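Local coordinates for protein F420-dependent methylenetetrahydromethanopterin dehydrogenase (Methanopyrus kandleri, PDB 3IQF) that catalyses the reversible, coenzyme F420-dependent reduction of methenyl-tetrahydromethanopterin to methylene-tetrahydromethanopterin, a step in methanogenesis from carbon dioxide, at residues A[123-128]-A[135-140]; A[129-134]-A[233-238]; A[12-17]-A[71-76]. One frame throughout, in Å; residues are numbered along the deposited sequence.

Overall arrangement
From the N terminus, contact 3 comes first: it brings the turn after strand 4-10 against the loop leaving strand 67-71, joining two neighbouring strands of the parallel sheet at their C-terminal ends, and it is complete before the other two begin. Contact 1 then closes a short loop, folding 123-128, which follows strand 115-119, back onto the first turns of helix 134-150. Contact 2 crosses it: residues 129-134 lie between the two segments of contact 1 and reach almost a hundred residues ahead to helix 227-257. Contacts 1 and 2 touch, their centres about 6 Å apart, while contact 3 stands about 14 Å from contact 1, centre to centre. All three meet the bound methenyl-tetrahydromethanopterin.

Contact 1: residues A[123-128]-A[135-140]; sequences AMLGAR and VEMAIY. With E4M (1-{4-[(6S,6aR,7R)-3-amino-6,7-dimethyl-1-oxo-1,2,5,6,6a,7-hexahydro-8H-imidazo[1,5-f]pteridin-10-ium-8-yl]phenyl}-1-deoxy-5-O-{5-O-[(S)-{[(1S)-1,3-dicarboxypropyl]oxy}(hydroxy)phosphoryl]-alpha-D-ribofuranosyl}-D-ribitol), chain M.
Leu125 lies between the Tyr140 ring and the pterin of the bound substrate. Its CB sits over the middle of one ring face in a CH-pi contact, 3.6 Å from the Tyr140 ring centroid and 8° off the normal. With CG held between backbone N and carbonyl carbon (chi1 49°), the isobutyl branches turn from the tyrosine to the pterin: CG of Leu125 is 3.4 Å from C4A of E4M, and CD2 also meets CG of Met137 at 3.9 Å. A branched aliphatic residue suits this place because it can face two flat groups at once.

Tyr140 extends from its helix with CG anti to the backbone N (chi1 178°), which carries the hydroxyl to the 123-128 loop. There OH donates to Ala123 O at 2.7 Å, approaching from well above the carbonyl plane. Ala123 is small enough for the phenol to lie beside it, CB 3.4 Å from Tyr140 OH. The unbranched Met137 lays its CG 3.7 Å from N8 of E4M. Further along the loop, Ala127 O accepts a hydrogen bond from OX2 of E4M at 2.8 Å, while Arg128 NH2 makes only weak bonds to the ligand.

Helix 197-223 packs on Ala123 and Tyr140, and helix 227-257 brings His238 against Leu125 and Tyr140, placing this substrate-binding loop among three helices.

Contact 2: residues A[129-134]-A[233-238]; sequences REFLDP and IVASAH. With E4M (1-{4-[(6S,6aR,7R)-3-amino-6,7-dimethyl-1-oxo-1,2,5,6,6a,7-hexahydro-8H-imidazo[1,5-f]pteridin-10-ium-8-yl]phenyl}-1-deoxy-5-O-{5-O-[(S)-{[(1S)-1,3-dicarboxypropyl]oxy}(hydroxy)phosphoryl]-alpha-D-ribofuranosyl}-D-ribitol), chain M.
Phe131 drives its ring edge into the face of His238, a T-shaped (edge-to-face) pair that fastens the substrate-binding loop before helix 134-150 to the long helix 227-257. The planes stand at 87° and the Phe131 and His238 centroids are 4.8 Å apart; the leading atom, CE2 of Phe131, lies over the middle of the imidazole, 3.4 Å from His238 CG. One face of the phenyl ring receives the helix backbone itself, with Ala235 CA 3.9 Å from the Phe131 centroid in a CH-pi contact. Alanine suits that position, since its short side chain lets the ring approach the helix, and its CB still reaches CE1 of Phe131. Val234 adds a methyl, CG2, beside Phe131 CD2 at 3.8 Å.

Leu132 meets the same imidazole at about a right angle to the histidine side chain, its CD1 3.5 Å from His238 NE2. The phenyl ring owes its place to a first torsion that sets CG anti to the backbone N (chi1 176°), sending it from the loop toward the helix. On the histidine, ND1 makes a weak bond to Val234 O, one turn back, which may bias the ring's rotation, and Tyr140 and Glu136 of helix 134-150 pack against it.

Farther out, Asp133 caps that helix through OD1 to Glu136 N, and its OD2 forms a salt bridge with Arg155 of a second subunit. The preceding residues bind the ribose of the substrate: Arg129 N gives hydrogen bonds to both O2J and O3J of E4M. Glu130, whose OE1 is bonded to Tyr230 OH of helix 227-257, takes a hydrogen bond through OE2 from O3J of E4M at 2.5 Å.

Contact 3: residues A[12-17]-A[71-76]; sequences GNLGTS and GGPNPA. With E4M (1-{4-[(6S,6aR,7R)-3-amino-6,7-dimethyl-1-oxo-1,2,5,6,6a,7-hexahydro-8H-imidazo[1,5-f]pteridin-10-ium-8-yl]phenyl}-1-deoxy-5-O-{5-O-[(S)-{[(1S)-1,3-dicarboxypropyl]oxy}(hydroxy)phosphoryl]-alpha-D-ribofuranosyl}-D-ribitol), chain M.
Gly12 packs its backbone against the Pro73 ring, its C atom 3.8 Å from Pro73 CD. A glycine fits here on two counts: a CB would run into that ring carbon, and the positive phi of 82° would press it against the preceding carbonyl oxygen. Asn13 continues the contact through its backbone, with N 3.5 Å from Pro73 CD and its carbonyl oxygen beside Pro73 CG. Its CB is directed away from the 71-76 loop, and with CG anti to the backbone N (chi1 -167°) the amide reaches the substrate, where ND2 donates to N1 of E4M at 2.8 Å with an N-H...N angle of 153°. An amide suits this place because its N-H can meet a pterin ring nitrogen.

Leu14 turns back toward the proline. Its CD1 packs 3.8 Å from Pro73 CG, the two side chains running antiparallel alongside one another, while CD2 lies near the Gly72 carbonyl. In this parallel alpha/beta sheet, strands ordered 2-1-3-4-5-6, the two loops leave the C-terminal ends of adjacent strands 4-10 and 67-71, the customary binding-site position in such folds. Leu14 is also the N-cap residue of helix 15-19, whose first residue, Gly15, gives its N-H to Asp122.

Ser17 lays CB 3.7 Å from Gly71 C, a closeness that leaves no room for a side chain on Gly71. Its OG, between backbone N and carbonyl carbon, accepts from Leu14 N at 3.0 Å, the N3-to-N-cap half of a capping box; leucine has no side-chain acceptor to return the bond. An alanine here would keep the CB packing but would probably leave the Leu14 N-H without its acceptor and the first turn of the helix less firmly closed. Beyond Pro73, Asn74 OD1 accepts from Ala76 N in an Asx turn.

Contact 1: residues A[123-128]-A[135-140]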
loop_
_atom_site.group_PDB
_atom_site.type_symbol
_atom_site.label_atom_id
_atom_site.label_comp_id
_atom_site.label_asym_id
_atom_site.label_seq_id
_atom_site.Cartn_x
_atom_site.Cartn_y
_atom_site.Cartn_z
ATOM N N ALA A 123 21.043 -13.840 -1.124
ATOM C CA ALA A 123 21.477 -13.621 -2.512
ATOM C C ALA A 123 22.547 -12.562 -2.633
ATOM O O ALA A 123 22.494 -11.561 -1.928
ATOM C CB ALA A 123 20.305 -13.219 -3.344
ATOM N N MET A 124 23.493 -12.758 -3.559
ATOM C CA MET A 124 24.437 -11.692 -3.875
ATOM C C MET A 124 23.702 -10.471 -4.443
ATOM O O MET A 124 22.789 -10.612 -5.257
ATOM C CB MET A 124 25.481 -12.142 -4.879
ATOM C CG MET A 124 26.537 -11.083 -5.125
ATOM S SD MET A 124 27.678 -11.530 -6.436
ATOM C CE MET A 124 26.704 -11.297 -7.905
ATOM N N LEU A 125 24.160 -9.294 -4.029
ATOM C CA LEU A 125 23.594 -8.031 -4.481
ATOM C C LEU A 125 24.226 -7.553 -5.806
ATOM O O LEU A 125 25.102 -8.202 -6.371
ATOM C CB LEU A 125 23.694 -6.964 -3.372
ATOM C CG LEU A 125 25.027 -6.736 -2.643
ATOM C CD1 LEU A 125 26.088 -6.269 -3.619
ATOM C CD2 LEU A 125 24.848 -5.731 -1.510
ATOM N N GLY A 126 23.759 -6.399 -6.284
ATOM C CA GLY A 126 24.092 -5.882 -7.606
ATOM C C GLY A 126 25.327 -5.004 -7.539
ATOM O O GLY A 126 25.257 -3.772 -7.631
ATOM N N ALA A 127 26.463 -5.646 -7.357
ATOM C CA ALA A 127 27.718 -4.953 -7.016
ATOM C C ALA A 127 28.467 -4.380 -8.253
ATOM O O ALA A 127 29.555 -4.856 -8.647
ATOM C CB ALA A 127 28.639 -5.912 -6.196
ATOM N N ARG A 128 27.866 -3.346 -8.846
ATOM C CA ARG A 128 28.480 -2.574 -9.910
ATOM C C ARG A 128 28.569 -1.136 -9.418
ATOM O O ARG A 128 27.602 -0.621 -8.838
ATOM C CB ARG A 128 27.624 -2.627 -11.178
ATOM C CG ARG A 128 27.639 -3.963 -11.916
ATOM C CD ARG A 128 28.995 -4.229 -12.540
ATOM N NE ARG A 128 28.913 -5.229 -13.583
ATOM C CZ ARG A 128 29.872 -5.506 -14.441
ATOM N NH1 ARG A 128 29.639 -6.426 -15.357
ATOM N NH2 ARG A 128 31.048 -4.876 -14.403
ATOM N N VAL A 135 24.794 3.432 0.652
ATOM C CA VAL A 135 23.393 3.501 0.952
ATOM C C VAL A 135 22.578 2.369 0.298
ATOM O O VAL A 135 21.771 1.670 0.966
ATOM C CB VAL A 135 22.836 4.923 0.553
ATOM C CG1 VAL A 135 21.279 4.926 0.371
ATOM C CG2 VAL A 135 23.277 5.886 1.533
ATOM N N GLU A 136 22.803 2.161 -0.998
ATOM C CA GLU A 136 22.097 1.120 -1.725
ATOM C C GLU A 136 22.449 -0.267 -1.182
ATOM O O GLU A 136 21.582 -1.163 -1.039
ATOM C CB GLU A 136 22.474 1.160 -3.186
ATOM C CG GLU A 136 21.656 0.203 -4.047
ATOM C CD GLU A 136 20.142 0.486 -3.980
ATOM O OE1 GLU A 136 19.369 -0.386 -3.518
ATOM O OE2 GLU A 136 19.748 1.588 -4.395
ATOM N N MET A 137 23.725 -0.445 -0.878
ATOM C CA MET A 137 24.155 -1.672 -0.209
ATOM C C MET A 137 23.364 -1.926 1.117
ATOM O O MET A 137 22.927 -3.063 1.397
ATOM C CB MET A 137 25.666 -1.613 0.030
ATOM C CG MET A 137 26.240 -2.823 0.730
ATOM S SD MET A 137 26.134 -2.699 2.514
ATOM C CE MET A 137 27.350 -1.405 2.887
ATOM N N ALA A 138 23.197 -0.869 1.913
ATOM C CA ALA A 138 22.485 -0.950 3.192
ATOM C C ALA A 138 20.992 -1.175 3.024
ATOM O O ALA A 138 20.391 -2.005 3.718
ATOM C CB ALA A 138 22.764 0.287 4.005
ATOM N N ILE A 139 20.400 -0.488 2.055
ATOM C CA ILE A 139 18.994 -0.717 1.702
ATOM C C ILE A 139 18.737 -2.171 1.306
ATOM O O ILE A 139 17.827 -2.788 1.805
ATOM C CB ILE A 139 18.542 0.194 0.593
ATOM C CG1 ILE A 139 18.484 1.614 1.129
ATOM C CG2 ILE A 139 17.149 -0.226 0.021
ATOM C CD1 ILE A 139 18.146 2.618 0.069
ATOM N N TYR A 140 19.559 -2.715 0.428
ATOM C CA TYR A 140 19.399 -4.117 0.053
ATOM C C TYR A 140 19.506 -5.034 1.261
ATOM O O TYR A 140 18.775 -5.993 1.384
ATOM C CB TYR A 140 20.491 -4.516 -0.944
ATOM C CG TYR A 140 20.455 -5.944 -1.376
ATOM C CD1 TYR A 140 19.812 -6.322 -2.551
ATOM C CD2 TYR A 140 21.136 -6.927 -0.647
ATOM C CE1 TYR A 140 19.849 -7.649 -2.995
ATOM C CE2 TYR A 140 21.151 -8.249 -1.064
ATOM C CZ TYR A 140 20.501 -8.600 -2.229
ATOM O OH TYR A 140 20.524 -9.914 -2.623
HETATM N N1 E4M M . 25.735 -7.837 1.680
HETATM C C2 E4M M . 24.995 -8.935 1.426
HETATM N N3 E4M M . 25.242 -9.679 0.306
HETATM C C4 E4M M . 26.222 -9.329 -0.580
HETATM N N5 E4M M . 28.005 -7.706 -1.134
HETATM C C6 E4M M . 29.145 -7.062 -0.486
HETATM C C7 E4M M . 28.533 -5.867 0.257
HETATM N N8 E4M M . 27.424 -6.325 1.097
HETATM C C9 E4M M . 30.142 -6.763 -1.645
HETATM P PA E4M M . 35.130 0.303 -16.193
HETATM C C10 E4M M . 28.592 -8.397 -2.254
HETATM N N10 E4M M . 29.889 -7.862 -2.602
HETATM C C11 E4M M . 31.556 -8.372 -6.458
HETATM C C12 E4M M . 31.893 -7.258 -5.690
HETATM C C13 E4M M . 31.333 -7.091 -4.428
HETATM C C14 E4M M . 30.455 -8.034 -3.901
HETATM C C15 E4M M . 30.113 -9.172 -4.672
HETATM C C16 E4M M . 30.654 -9.320 -5.946
HETATM O O2A E4M M . 36.045 0.606 -15.000
HETATM C C1J E4M M . 33.422 -3.088 -11.975
HETATM O O1A E4M M . 34.490 1.504 -16.878
HETATM C C2J E4M M . 32.935 -1.796 -11.321
HETATM O O2J E4M M . 32.168 -2.053 -10.148
HETATM O O3A E4M M . 35.628 -0.771 -17.136
HETATM C C3J E4M M . 32.174 -1.071 -12.418
HETATM O O3J E4M M . 30.822 -1.453 -12.485
HETATM C C4A E4M M . 26.972 -8.177 -0.314
HETATM C C4J E4M M . 32.849 -1.569 -13.682
HETATM O O4J E4M M . 33.414 -2.847 -13.382
HETATM C C5J E4M M . 33.976 -0.647 -14.079
HETATM O O5J E4M M . 33.862 -0.398 -15.470
HETATM C C7M E4M M . 29.552 -5.127 1.137
HETATM C C8A E4M M . 26.712 -7.444 0.830
HETATM C C9M E4M M . 31.597 -6.745 -1.145
HETATM N NA2 E4M M . 24.034 -9.289 2.313
HETATM O OH4 E4M M . 26.430 -10.012 -1.624
HETATM C CX1 E4M M . 32.147 -8.554 -7.844
HETATM C CX2 E4M M . 31.855 -7.385 -8.773
HETATM O OX2 E4M M . 30.481 -7.417 -9.198
HETATM C CX3 E4M M . 32.707 -7.461 -10.037
HETATM O OX3 E4M M . 34.108 -7.385 -9.772
HETATM C CX4 E4M M . 32.300 -6.341 -10.980
HETATM O OX4 E4M M . 32.646 -6.734 -12.303
HETATM C CX5 E4M M . 32.933 -5.009 -10.652
HETATM O OX5 E4M M . 32.546 -4.168 -11.733
#

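Contact 2: residues A[129-134]-A[233-238]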
loop_
_atom_site.group_PDB
_atom_site.type_symbol
_atom_site.label_atom_id
_atom_site.label_comp_id
_atom_site.label_asym_id
_atom_site.label_seq_id
_atom_site.Cartn_x
_atom_site.Cartn_y
_atom_site.Cartn_z
ATOM N N ARG A 129 29.731 -0.505 -9.615
ATOM C CA ARG A 129 29.999 0.852 -9.065
ATOM C C ARG A 129 28.947 1.898 -9.453
ATOM O O ARG A 129 28.671 2.800 -8.702
ATOM C CB ARG A 129 31.387 1.336 -9.537
ATOM C CG ARG A 129 31.776 2.736 -9.007
ATOM C CD ARG A 129 33.248 3.082 -9.304
ATOM N NE ARG A 129 34.125 2.036 -8.798
ATOM C CZ ARG A 129 34.831 1.193 -9.555
ATOM N NH1 ARG A 129 35.561 0.270 -8.964
ATOM N NH2 ARG A 129 34.839 1.261 -10.888
ATOM N N GLU A 130 28.383 1.764 -10.650
ATOM C CA GLU A 130 27.433 2.747 -11.186
ATOM C C GLU A 130 26.099 2.732 -10.430
ATOM O O GLU A 130 25.323 3.707 -10.480
ATOM C CB GLU A 130 27.174 2.468 -12.683
ATOM C CG GLU A 130 28.414 2.483 -13.575
ATOM C CD GLU A 130 29.132 1.110 -13.688
ATOM O OE1 GLU A 130 29.895 0.908 -14.651
ATOM O OE2 GLU A 130 28.951 0.244 -12.800
ATOM N N PHE A 131 25.846 1.647 -9.703
ATOM C CA PHE A 131 24.578 1.472 -8.986
ATOM C C PHE A 131 24.776 1.321 -7.480
ATOM O O PHE A 131 24.140 1.996 -6.699
ATOM C CB PHE A 131 23.833 0.238 -9.537
ATOM C CG PHE A 131 22.554 -0.078 -8.776
ATOM C CD1 PHE A 131 21.465 0.783 -8.847
ATOM C CD2 PHE A 131 22.466 -1.209 -7.983
ATOM C CE1 PHE A 131 20.321 0.531 -8.174
ATOM C CE2 PHE A 131 21.303 -1.482 -7.307
ATOM C CZ PHE A 131 20.215 -0.614 -7.417
ATOM N N LEU A 132 25.713 0.463 -7.075
ATOM C CA LEU A 132 25.899 0.159 -5.636
ATOM C C LEU A 132 26.855 1.095 -4.909
ATOM O O LEU A 132 28.098 0.938 -4.971
ATOM C CB LEU A 132 26.346 -1.292 -5.417
ATOM C CG LEU A 132 26.027 -1.794 -4.013
ATOM C CD1 LEU A 132 24.645 -2.454 -3.943
ATOM C CD2 LEU A 132 27.097 -2.713 -3.531
ATOM N N ASP A 133 26.277 2.057 -4.207
ATOM C CA ASP A 133 26.996 2.842 -3.221
ATOM C C ASP A 133 26.668 2.331 -1.811
ATOM O O ASP A 133 25.860 1.414 -1.637
ATOM C CB ASP A 133 26.672 4.345 -3.359
ATOM C CG ASP A 133 25.314 4.701 -2.875
ATOM O OD1 ASP A 133 24.439 3.792 -2.721
ATOM O OD2 ASP A 133 25.149 5.925 -2.621
ATOM N N PRO A 134 27.304 2.898 -0.794
ATOM C CA PRO A 134 27.014 2.407 0.563
ATOM C C PRO A 134 25.546 2.376 0.966
ATOM O O PRO A 134 25.083 1.362 1.508
ATOM C CB PRO A 134 27.834 3.336 1.452
ATOM C CG PRO A 134 28.975 3.750 0.583
ATOM C CD PRO A 134 28.400 3.901 -0.796
ATOM N N ILE A 233 20.112 -4.250 -15.208
ATOM C CA ILE A 233 20.015 -5.616 -14.714
ATOM C C ILE A 233 20.263 -5.686 -13.176
ATOM O O ILE A 233 19.458 -6.241 -12.442
ATOM C CB ILE A 233 20.945 -6.572 -15.493
ATOM C CG1 ILE A 233 20.452 -6.727 -16.931
ATOM C CG2 ILE A 233 21.070 -7.931 -14.771
ATOM C CD1 ILE A 233 21.490 -7.221 -17.877
ATOM N N VAL A 234 21.357 -5.109 -12.685
ATOM C CA VAL A 234 21.608 -5.152 -11.235
ATOM C C VAL A 234 20.559 -4.395 -10.412
ATOM O O VAL A 234 20.151 -4.852 -9.364
ATOM C CB VAL A 234 23.080 -4.736 -10.861
ATOM C CG1 VAL A 234 24.089 -5.617 -11.609
ATOM C CG2 VAL A 234 23.383 -3.235 -11.093
ATOM N N ALA A 235 20.092 -3.262 -10.921
ATOM C CA ALA A 235 19.032 -2.524 -10.277
ATOM C C ALA A 235 17.736 -3.301 -10.200
ATOM O O ALA A 235 16.993 -3.183 -9.237
ATOM C CB ALA A 235 18.808 -1.236 -11.029
ATOM N N SER A 236 17.435 -4.104 -11.221
ATOM C CA SER A 236 16.210 -4.890 -11.215
ATOM C C SER A 236 16.262 -5.964 -10.131
ATOM O O SER A 236 15.247 -6.269 -9.508
ATOM C CB SER A 236 15.944 -5.522 -12.595
ATOM O OG SER A 236 16.974 -6.443 -12.941
ATOM N N ALA A 237 17.456 -6.484 -9.849
ATOM C CA ALA A 237 17.638 -7.461 -8.754
ATOM C C ALA A 237 17.266 -6.851 -7.399
ATOM O O ALA A 237 16.622 -7.506 -6.527
ATOM C CB ALA A 237 19.082 -8.013 -8.742
ATOM N N HIS A 238 17.644 -5.592 -7.217
ATOM C CA HIS A 238 17.324 -4.858 -6.013
ATOM C C HIS A 238 15.829 -4.584 -5.901
ATOM O O HIS A 238 15.277 -4.698 -4.791
ATOM C CB HIS A 238 18.117 -3.554 -5.947
ATOM C CG HIS A 238 19.512 -3.741 -5.433
ATOM N ND1 HIS A 238 20.372 -4.691 -5.951
ATOM C CD2 HIS A 238 20.185 -3.127 -4.439
ATOM C CE1 HIS A 238 21.523 -4.639 -5.293
ATOM N NE2 HIS A 238 21.440 -3.690 -4.382
HETATM N N1 E4M M . 25.735 -7.837 1.680
HETATM C C2 E4M M . 24.995 -8.935 1.426
HETATM N N3 E4M M . 25.242 -9.679 0.306
HETATM C C4 E4M M . 26.222 -9.329 -0.580
HETATM N N5 E4M M . 28.005 -7.706 -1.134
HETATM C C6 E4M M . 29.145 -7.062 -0.486
HETATM C C7 E4M M . 28.533 -5.867 0.257
HETATM N N8 E4M M . 27.424 -6.325 1.097
HETATM C C9 E4M M . 30.142 -6.763 -1.645
HETATM P PA E4M M . 35.130 0.303 -16.193
HETATM C C10 E4M M . 28.592 -8.397 -2.254
HETATM N N10 E4M M . 29.889 -7.862 -2.602
HETATM C C11 E4M M . 31.556 -8.372 -6.458
HETATM C C12 E4M M . 31.893 -7.258 -5.690
HETATM C C13 E4M M . 31.333 -7.091 -4.428
HETATM C C14 E4M M . 30.455 -8.034 -3.901
HETATM C C15 E4M M . 30.113 -9.172 -4.672
HETATM C C16 E4M M . 30.654 -9.320 -5.946
HETATM O O2A E4M M . 36.045 0.606 -15.000
HETATM C C1J E4M M . 33.422 -3.088 -11.975
HETATM O O1A E4M M . 34.490 1.504 -16.878
HETATM C C2J E4M M . 32.935 -1.796 -11.321
HETATM O O2J E4M M . 32.168 -2.053 -10.148
HETATM O O3A E4M M . 35.628 -0.771 -17.136
HETATM C C3J E4M M . 32.174 -1.071 -12.418
HETATM O O3J E4M M . 30.822 -1.453 -12.485
HETATM C C4A E4M M . 26.972 -8.177 -0.314
HETATM C C4J E4M M . 32.849 -1.569 -13.682
HETATM O O4J E4M M . 33.414 -2.847 -13.382
HETATM C C5J E4M M . 33.976 -0.647 -14.079
HETATM O O5J E4M M . 33.862 -0.398 -15.470
HETATM C C7M E4M M . 29.552 -5.127 1.137
HETATM C C8A E4M M . 26.712 -7.444 0.830
HETATM C C9M E4M M . 31.597 -6.745 -1.145
HETATM N NA2 E4M M . 24.034 -9.289 2.313
HETATM O OH4 E4M M . 26.430 -10.012 -1.624
HETATM C CX1 E4M M . 32.147 -8.554 -7.844
HETATM C CX2 E4M M . 31.855 -7.385 -8.773
HETATM O OX2 E4M M . 30.481 -7.417 -9.198
HETATM C CX3 E4M M . 32.707 -7.461 -10.037
HETATM O OX3 E4M M . 34.108 -7.385 -9.772
HETATM C CX4 E4M M . 32.300 -6.341 -10.980
HETATM O OX4 E4M M . 32.646 -6.734 -12.303
HETATM C CX5 E4M M . 32.933 -5.009 -10.652
HETATM O OX5 E4M M . 32.546 -4.168 -11.733
#

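Contact 3: residues A[12-17]-A[71-76]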
loop_
_atom_site.group_PDB
_atom_site.type_symbol
_atom_site.label_atom_id
_atom_site.label_comp_id
_atom_site.label_asym_id
_atom_site.label_seq_id
_atom_site.Cartn_x
_atom_site.Cartn_y
_atom_site.Cartn_z
ATOM N N GLY A 12 33.652 -10.704 4.281
ATOM C CA GLY A 12 32.638 -10.449 3.261
ATOM C C GLY A 12 31.346 -10.284 4.018
ATOM O O GLY A 12 31.356 -10.216 5.256
ATOM N N ASN A 13 30.228 -10.186 3.313
ATOM C CA ASN A 13 28.945 -9.973 3.998
ATOM C C ASN A 13 27.837 -10.773 3.370
ATOM O O ASN A 13 27.662 -10.746 2.171
ATOM C CB ASN A 13 28.514 -8.493 3.992
ATOM C CG ASN A 13 27.345 -8.207 4.975
ATOM O OD1 ASN A 13 27.457 -8.482 6.170
ATOM N ND2 ASN A 13 26.241 -7.635 4.473
ATOM N N LEU A 14 27.113 -11.479 4.227
ATOM C CA LEU A 14 25.859 -12.131 3.892
ATOM C C LEU A 14 24.864 -11.689 4.947
ATOM O O LEU A 14 25.257 -11.347 6.068
ATOM C CB LEU A 14 26.099 -13.638 4.008
ATOM C CG LEU A 14 26.037 -14.564 2.796
ATOM C CD1 LEU A 14 26.337 -13.873 1.459
ATOM C CD2 LEU A 14 26.871 -15.794 3.062
ATOM N N GLY A 15 23.579 -11.705 4.622
ATOM C CA GLY A 15 22.566 -11.434 5.634
ATOM C C GLY A 15 22.695 -12.366 6.830
ATOM O O GLY A 15 22.597 -11.950 7.968
ATOM N N THR A 16 22.939 -13.639 6.555
ATOM C CA THR A 16 22.979 -14.615 7.609
ATOM C C THR A 16 24.214 -14.449 8.464
ATOM O O THR A 16 24.107 -14.508 9.682
ATOM C CB THR A 16 22.889 -16.033 7.075
ATOM O OG1 THR A 16 21.743 -16.156 6.217
ATOM C CG2 THR A 16 22.781 -17.017 8.220
ATOM N N SER A 17 25.363 -14.153 7.855
ATOM C CA SER A 17 26.586 -13.998 8.636
ATOM C C SER A 17 26.564 -12.732 9.485
ATOM O O SER A 17 27.152 -12.705 10.552
ATOM C CB SER A 17 27.840 -14.005 7.756
ATOM O OG SER A 17 27.760 -13.003 6.772
ATOM N N GLY A 71 31.611 -17.316 8.459
ATOM C CA GLY A 71 30.525 -16.910 7.647
ATOM C C GLY A 71 30.858 -15.850 6.639
ATOM O O GLY A 71 31.551 -14.876 6.925
ATOM N N GLY A 72 30.326 -16.039 5.452
ATOM C CA GLY A 72 30.463 -15.039 4.405
ATOM C C GLY A 72 30.123 -15.669 3.071
ATOM O O GLY A 72 29.784 -16.847 3.018
ATOM N N PRO A 73 30.175 -14.875 1.993
ATOM C CA PRO A 73 29.846 -15.376 0.664
ATOM C C PRO A 73 30.717 -16.518 0.137
ATOM O O PRO A 73 31.916 -16.629 0.435
ATOM C CB PRO A 73 30.059 -14.159 -0.242
ATOM C CG PRO A 73 29.899 -12.993 0.649
ATOM C CD PRO A 73 30.467 -13.428 1.982
ATOM N N ASN A 74 30.077 -17.353 -0.660
ATOM C CA ASN A 74 30.718 -18.322 -1.505
ATOM C C ASN A 74 31.869 -19.130 -0.878
ATOM O O ASN A 74 33.043 -18.832 -1.093
ATOM C CB ASN A 74 31.155 -17.671 -2.820
ATOM C CG ASN A 74 31.444 -18.710 -3.905
ATOM O OD1 ASN A 74 31.422 -19.917 -3.653
ATOM N ND2 ASN A 74 31.738 -18.243 -5.106
ATOM N N PRO A 75 31.519 -20.195 -0.136
ATOM C CA PRO A 75 32.477 -21.180 0.390
ATOM C C PRO A 75 33.445 -21.756 -0.637
ATOM O O PRO A 75 34.525 -22.230 -0.259
ATOM C CB PRO A 75 31.558 -22.276 0.937
ATOM C CG PRO A 75 30.320 -21.467 1.386
ATOM C CD PRO A 75 30.136 -20.502 0.278
ATOM N N ALA A 76 33.056 -21.730 -1.910
ATOM C CA ALA A 76 33.865 -22.280 -2.983
ATOM C C ALA A 76 34.928 -21.308 -3.489
ATOM O O ALA A 76 35.830 -21.719 -4.205
ATOM C CB ALA A 76 32.981 -22.743 -4.146
HETATM N N1 E4M M . 25.735 -7.837 1.680
HETATM C C2 E4M M . 24.995 -8.935 1.426
HETATM N N3 E4M M . 25.242 -9.679 0.306
HETATM C C4 E4M M . 26.222 -9.329 -0.580
HETATM N N5 E4M M . 28.005 -7.706 -1.134
HETATM C C6 E4M M . 29.145 -7.062 -0.486
HETATM C C7 E4M M . 28.533 -5.867 0.257
HETATM N N8 E4M M . 27.424 -6.325 1.097
HETATM C C9 E4M M . 30.142 -6.763 -1.645
HETATM P PA E4M M . 35.130 0.303 -16.193
HETATM C C10 E4M M . 28.592 -8.397 -2.254
HETATM N N10 E4M M . 29.889 -7.862 -2.602
HETATM C C11 E4M M . 31.556 -8.372 -6.458
HETATM C C12 E4M M . 31.893 -7.258 -5.690
HETATM C C13 E4M M . 31.333 -7.091 -4.428
HETATM C C14 E4M M . 30.455 -8.034 -3.901
HETATM C C15 E4M M . 30.113 -9.172 -4.672
HETATM C C16 E4M M . 30.654 -9.320 -5.946
HETATM O O2A E4M M . 36.045 0.606 -15.000
HETATM C C1J E4M M . 33.422 -3.088 -11.975
HETATM O O1A E4M M . 34.490 1.504 -16.878
HETATM C C2J E4M M . 32.935 -1.796 -11.321
HETATM O O2J E4M M . 32.168 -2.053 -10.148
HETATM O O3A E4M M . 35.628 -0.771 -17.136
HETATM C C3J E4M M . 32.174 -1.071 -12.418
HETATM O O3J E4M M . 30.822 -1.453 -12.485
HETATM C C4A E4M M . 26.972 -8.177 -0.314
HETATM C C4J E4M M . 32.849 -1.569 -13.682
HETATM O O4J E4M M . 33.414 -2.847 -13.382
HETATM C C5J E4M M . 33.976 -0.647 -14.079
HETATM O O5J E4M M . 33.862 -0.398 -15.470
HETATM C C7M E4M M . 29.552 -5.127 1.137
HETATM C C8A E4M M . 26.712 -7.444 0.830
HETATM C C9M E4M M . 31.597 -6.745 -1.145
HETATM N NA2 E4M M . 24.034 -9.289 2.313
HETATM O OH4 E4M M . 26.430 -10.012 -1.624
HETATM C CX1 E4M M . 32.147 -8.554 -7.844
HETATM C CX2 E4M M . 31.855 -7.385 -8.773
HETATM O OX2 E4M M . 30.481 -7.417 -9.198
HETATM C CX3 E4M M . 32.707 -7.461 -10.037
HETATM O OX3 E4M M . 34.108 -7.385 -9.772
HETATM C CX4 E4M M . 32.300 -6.341 -10.980
HETATM O OX4 E4M M . 32.646 -6.734 -12.303
HETATM C CX5 E4M M . 32.933 -5.009 -10.652
HETATM O OX5 E4M M . 32.546 -4.168 -11.733
#